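Long-range contact in exodeoxyribonuclease (Neisseria meningitidis, PDB 2JC5), which probably cleaves the phosphodiester backbone of DNA at abasic sites during repair, using magnesium or manganese ions: residues I12-A25 against D43-H55. Residues are numbered along the deposited sequence; the frame is centred on the assembly and turned at random.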
# COMPACT_ATOMS: atom_id res chain seq x y z
N ILE A 12 -1.60 -3.48 13.60
CA ILE A 12 -2.42 -4.65 13.35
C ILE A 12 -3.18 -5.10 14.61
O ILE A 12 -4.33 -5.55 14.54
CB ILE A 12 -1.61 -5.82 12.72
CG1 ILE A 12 -2.55 -6.90 12.21
CG2 ILE A 12 -0.60 -6.41 13.72
CD1 ILE A 12 -1.86 -7.91 11.32
N ARG A 13 -2.56 -4.93 15.78
CA ARG A 13 -3.26 -5.28 17.00
C ARG A 13 -4.50 -4.39 17.20
O ARG A 13 -5.60 -4.87 17.55
CB ARG A 13 -2.31 -5.28 18.21
CG ARG A 13 -1.36 -6.46 18.21
CD ARG A 13 -0.25 -6.34 19.24
NE ARG A 13 0.76 -5.37 18.83
CZ ARG A 13 1.81 -5.03 19.56
NH1 ARG A 13 2.00 -5.60 20.75
NH2 ARG A 13 2.70 -4.17 19.10
N SER A 14 -4.35 -3.09 16.96
CA SER A 14 -5.51 -2.20 16.99
C SER A 14 -6.57 -2.54 15.97
O SER A 14 -7.77 -2.54 16.27
CB SER A 14 -5.08 -0.74 16.79
OG SER A 14 -4.64 -0.18 18.01
N ALA A 15 -6.15 -2.83 14.74
CA ALA A 15 -7.10 -3.11 13.67
C ALA A 15 -7.89 -4.38 13.97
O ALA A 15 -9.09 -4.47 13.65
CB ALA A 15 -6.38 -3.24 12.33
N TYR A 16 -7.22 -5.37 14.56
CA TYR A 16 -7.91 -6.59 14.95
C TYR A 16 -8.93 -6.36 16.06
O TYR A 16 -9.89 -7.10 16.14
CB TYR A 16 -6.89 -7.67 15.36
CG TYR A 16 -6.36 -8.52 14.22
CD1 TYR A 16 -6.11 -7.98 12.96
CD2 TYR A 16 -6.12 -9.86 14.38
CE1 TYR A 16 -5.63 -8.77 11.92
CE2 TYR A 16 -5.65 -10.65 13.35
CZ TYR A 16 -5.40 -10.10 12.12
OH TYR A 16 -4.94 -10.87 11.08
N LYS A 17 -8.77 -5.34 16.89
CA LYS A 17 -9.81 -4.99 17.88
C LYS A 17 -11.03 -4.32 17.22
O LYS A 17 -12.08 -4.22 17.82
CB LYS A 17 -9.26 -4.06 18.96
CG LYS A 17 -8.23 -4.71 19.86
CD LYS A 17 -7.66 -3.67 20.81
CE LYS A 17 -6.51 -4.19 21.62
NZ LYS A 17 -5.76 -3.07 22.23
N LYS A 18 -10.85 -3.83 16.00
CA LYS A 18 -11.88 -3.09 15.27
C LYS A 18 -12.54 -3.88 14.15
O LYS A 18 -13.33 -3.33 13.38
CB LYS A 18 -11.28 -1.81 14.67
CG LYS A 18 -10.79 -0.81 15.68
CD LYS A 18 -10.09 0.35 14.99
CE LYS A 18 -9.43 1.30 15.96
NZ LYS A 18 -10.37 1.95 16.88
N GLY A 19 -12.26 -5.18 14.06
CA GLY A 19 -12.95 -6.06 13.12
C GLY A 19 -12.19 -6.39 11.86
O GLY A 19 -12.73 -7.02 10.96
N PHE A 20 -10.92 -5.98 11.78
CA PHE A 20 -10.18 -6.20 10.56
C PHE A 20 -10.00 -7.69 10.27
O PHE A 20 -10.02 -8.10 9.11
CB PHE A 20 -8.84 -5.47 10.57
CG PHE A 20 -8.12 -5.52 9.24
CD1 PHE A 20 -8.58 -4.79 8.17
CD2 PHE A 20 -7.02 -6.32 9.06
CE1 PHE A 20 -7.95 -4.86 6.93
CE2 PHE A 20 -6.38 -6.40 7.83
CZ PHE A 20 -6.86 -5.65 6.77
N TYR A 21 -9.82 -8.50 11.31
CA TYR A 21 -9.61 -9.93 11.09
C TYR A 21 -10.82 -10.54 10.36
O TYR A 21 -10.66 -11.30 9.39
CB TYR A 21 -9.40 -10.65 12.41
CG TYR A 21 -9.16 -12.13 12.25
CD1 TYR A 21 -8.00 -12.58 11.67
CD2 TYR A 21 -10.09 -13.08 12.70
CE1 TYR A 21 -7.75 -13.92 11.53
CE2 TYR A 21 -9.84 -14.43 12.55
CZ TYR A 21 -8.66 -14.84 11.95
OH TYR A 21 -8.37 -16.20 11.79
N GLU A 22 -12.02 -10.22 10.82
CA GLU A 22 -13.22 -10.78 10.23
C GLU A 22 -13.37 -10.29 8.79
O GLU A 22 -13.76 -11.05 7.90
CB GLU A 22 -14.44 -10.42 11.06
CG GLU A 22 -14.51 -11.14 12.41
CD GLU A 22 -13.68 -10.49 13.52
OE1 GLU A 22 -13.04 -9.46 13.30
OE2 GLU A 22 -13.69 -11.02 14.66
N TYR A 23 -13.00 -9.04 8.56
CA TYR A 23 -13.04 -8.46 7.23
C TYR A 23 -12.11 -9.17 6.25
O TYR A 23 -12.45 -9.30 5.07
CB TYR A 23 -12.67 -6.97 7.31
CG TYR A 23 -12.57 -6.28 5.97
CD1 TYR A 23 -13.71 -6.00 5.24
CD2 TYR A 23 -11.35 -5.89 5.45
CE1 TYR A 23 -13.63 -5.39 3.99
CE2 TYR A 23 -11.25 -5.27 4.23
CZ TYR A 23 -12.39 -5.02 3.50
OH TYR A 23 -12.28 -4.38 2.27
N ILE A 24 -10.95 -9.61 6.69
CA ILE A 24 -10.06 -10.32 5.77
C ILE A 24 -10.84 -11.44 5.07
O ILE A 24 -10.75 -11.62 3.85
CB ILE A 24 -8.81 -10.90 6.48
CG1 ILE A 24 -7.88 -9.77 6.92
CG2 ILE A 24 -8.07 -11.85 5.58
CD1 ILE A 24 -6.72 -10.20 7.81
N ALA A 25 -11.61 -12.22 5.84
CA ALA A 25 -12.43 -13.32 5.29
C ALA A 25 -13.68 -12.81 4.56
O ALA A 25 -13.96 -13.22 3.44
CB ALA A 25 -12.83 -14.29 6.40
N ASP A 43 5.35 -10.19 18.69
CA ASP A 43 4.07 -9.59 19.06
C ASP A 43 2.90 -10.08 18.23
O ASP A 43 1.75 -9.77 18.56
CB ASP A 43 4.11 -8.06 18.87
CG ASP A 43 5.25 -7.40 19.58
OD1 ASP A 43 5.41 -7.60 20.80
OD2 ASP A 43 5.96 -6.61 18.93
N LEU A 44 3.17 -10.80 17.15
CA LEU A 44 2.12 -11.25 16.26
C LEU A 44 1.51 -12.55 16.76
O LEU A 44 2.23 -13.52 17.00
CB LEU A 44 2.66 -11.49 14.86
CG LEU A 44 3.28 -10.31 14.12
CD1 LEU A 44 3.91 -10.78 12.82
CD2 LEU A 44 2.29 -9.16 13.87
N SER A 45 0.19 -12.56 16.88
CA SER A 45 -0.53 -13.78 17.20
C SER A 45 -0.60 -14.66 15.95
O SER A 45 -0.32 -14.20 14.83
CB SER A 45 -1.93 -13.44 17.72
OG SER A 45 -1.86 -12.61 18.87
N ALA A 46 -0.99 -15.92 16.12
CA ALA A 46 -1.11 -16.83 15.00
C ALA A 46 -2.04 -16.28 13.92
O ALA A 46 -1.78 -16.44 12.73
CB ALA A 46 -1.62 -18.20 15.49
N ASP A 47 -3.11 -15.62 14.36
CA ASP A 47 -4.09 -15.06 13.43
C ASP A 47 -3.60 -13.81 12.69
O ASP A 47 -4.21 -13.38 11.72
CB ASP A 47 -5.45 -14.82 14.13
CG ASP A 47 -5.39 -13.78 15.25
OD1 ASP A 47 -4.33 -13.18 15.50
OD2 ASP A 47 -6.45 -13.56 15.89
N MET A 48 -2.48 -13.24 13.14
CA MET A 48 -1.82 -12.12 12.45
C MET A 48 -0.70 -12.59 11.52
O MET A 48 -0.19 -11.82 10.72
CB MET A 48 -1.25 -11.15 13.48
CG MET A 48 -2.29 -10.50 14.33
SD MET A 48 -1.57 -9.67 15.75
CE MET A 48 -3.05 -9.30 16.72
N LYS A 49 -0.31 -13.85 11.65
CA LYS A 49 0.69 -14.47 10.78
C LYS A 49 0.01 -15.22 9.65
O LYS A 49 0.42 -15.12 8.50
CB LYS A 49 1.56 -15.44 11.56
CG LYS A 49 2.45 -14.79 12.59
CD LYS A 49 3.17 -15.86 13.37
CE LYS A 49 3.78 -15.34 14.60
NZ LYS A 49 4.57 -16.43 15.23
N ASN A 50 -1.04 -15.98 9.99
CA ASN A 50 -1.75 -16.83 9.04
C ASN A 50 -3.26 -16.66 9.22
O ASN A 50 -3.98 -17.60 9.62
CB ASN A 50 -1.34 -18.28 9.23
CG ASN A 50 0.13 -18.47 9.01
OD1 ASN A 50 0.91 -18.54 9.96
ND2 ASN A 50 0.54 -18.50 7.75
N PRO A 51 -3.75 -15.45 8.93
CA PRO A 51 -5.16 -15.19 9.17
C PRO A 51 -6.05 -16.12 8.34
O PRO A 51 -5.86 -16.24 7.11
CB PRO A 51 -5.35 -13.73 8.75
CG PRO A 51 -4.19 -13.41 7.87
CD PRO A 51 -3.06 -14.29 8.32
N HIS A 52 -6.98 -16.81 9.00
CA HIS A 52 -7.92 -17.72 8.31
C HIS A 52 -7.19 -18.80 7.52
O HIS A 52 -7.68 -19.26 6.48
CB HIS A 52 -8.87 -16.93 7.39
CG HIS A 52 -9.62 -15.84 8.09
ND1 HIS A 52 -10.70 -16.09 8.91
CD2 HIS A 52 -9.42 -14.50 8.11
CE1 HIS A 52 -11.14 -14.95 9.40
NE2 HIS A 52 -10.39 -13.97 8.92
N GLY A 53 -5.99 -19.16 7.98
CA GLY A 53 -5.18 -20.16 7.30
C GLY A 53 -4.46 -19.70 6.05
O GLY A 53 -3.88 -20.50 5.32
N MET A 54 -4.48 -18.40 5.80
CA MET A 54 -3.76 -17.85 4.68
C MET A 54 -2.27 -17.98 4.94
O MET A 54 -1.82 -18.04 6.08
CB MET A 54 -4.13 -16.39 4.46
CG MET A 54 -5.57 -16.22 4.03
SD MET A 54 -6.08 -14.50 4.12
CE MET A 54 -5.62 -13.88 2.54
N HIS A 55 -1.51 -18.02 3.86
CA HIS A 55 -0.07 -17.90 3.92
C HIS A 55 0.25 -16.45 4.23
O HIS A 55 -0.45 -15.56 3.76
CB HIS A 55 0.51 -18.27 2.57
CG HIS A 55 0.26 -19.70 2.23
ND1 HIS A 55 1.13 -20.70 2.59
CD2 HIS A 55 -0.80 -20.30 1.66
CE1 HIS A 55 0.64 -21.86 2.21
NE2 HIS A 55 -0.54 -21.65 1.64
O HOH W 1 4.65 -5.23 22.31
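His52 is sandwiched between Tyr21 and Ala25. Its ring lies in an offset stack on the Tyr21 ring, planes 12° apart and centroids 4.0 Å apart, while the CB of Ala25 sits over the centre of the other face in a CH-pi contact. Tyr21 CG, anti to the backbone N (chi1 -179°), places the ring against Pro51 CB and over the imidazole.

Three hydrogen bonds cross the contact. His52 NE2 donates to Tyr21 O over 2.7 Å, almost straight (177°) and within the imidazole plane, though it comes in above the carbonyl plane; this bond and the stack together fix the rotation of the imidazole. At the other end Tyr21 OH accepts a more bent bond from His52 N at 3.2 Å. Farther along, Tyr16 OH donates to Asp47 O at 2.7 Å, the carbonyl oxygen lying at the edge of the Tyr16 ring.

Apolar packing runs along the contact. Met48, its chain extended beyond CG, runs past Tyr16 with CG over the ring face, 4.0 Å from the centroid, and SD higher above the same ring as a more distant Met-aromatic contact. Its CE reaches Arg13 CG, and Ile12 CD1 packs against its CB at 3.9 Å. At the far end Ile24 meets Pro51 through CD1 and Met54 SD through CG2.

At the polar end, the Arg13 guanidinium stacks on the Asp43 carboxylate through charge alone (NH1 to OD1 a long 4.0 Å), no N-H aimed at the oxygen; an in-plane water joins those atoms. Arg13 NH2 hydrogen-bonds Lys38 O, and Asp43 OD2 Gln40 N.

In this DNase I-like fold the contact packs helices 12-17 and 20-26 against the segment leading into edge strand 55-59; beneath it, Tyr72 of strand 69-73 touches Ile12, Pro51 and Met54 and hydrogen-bonds Met48 O.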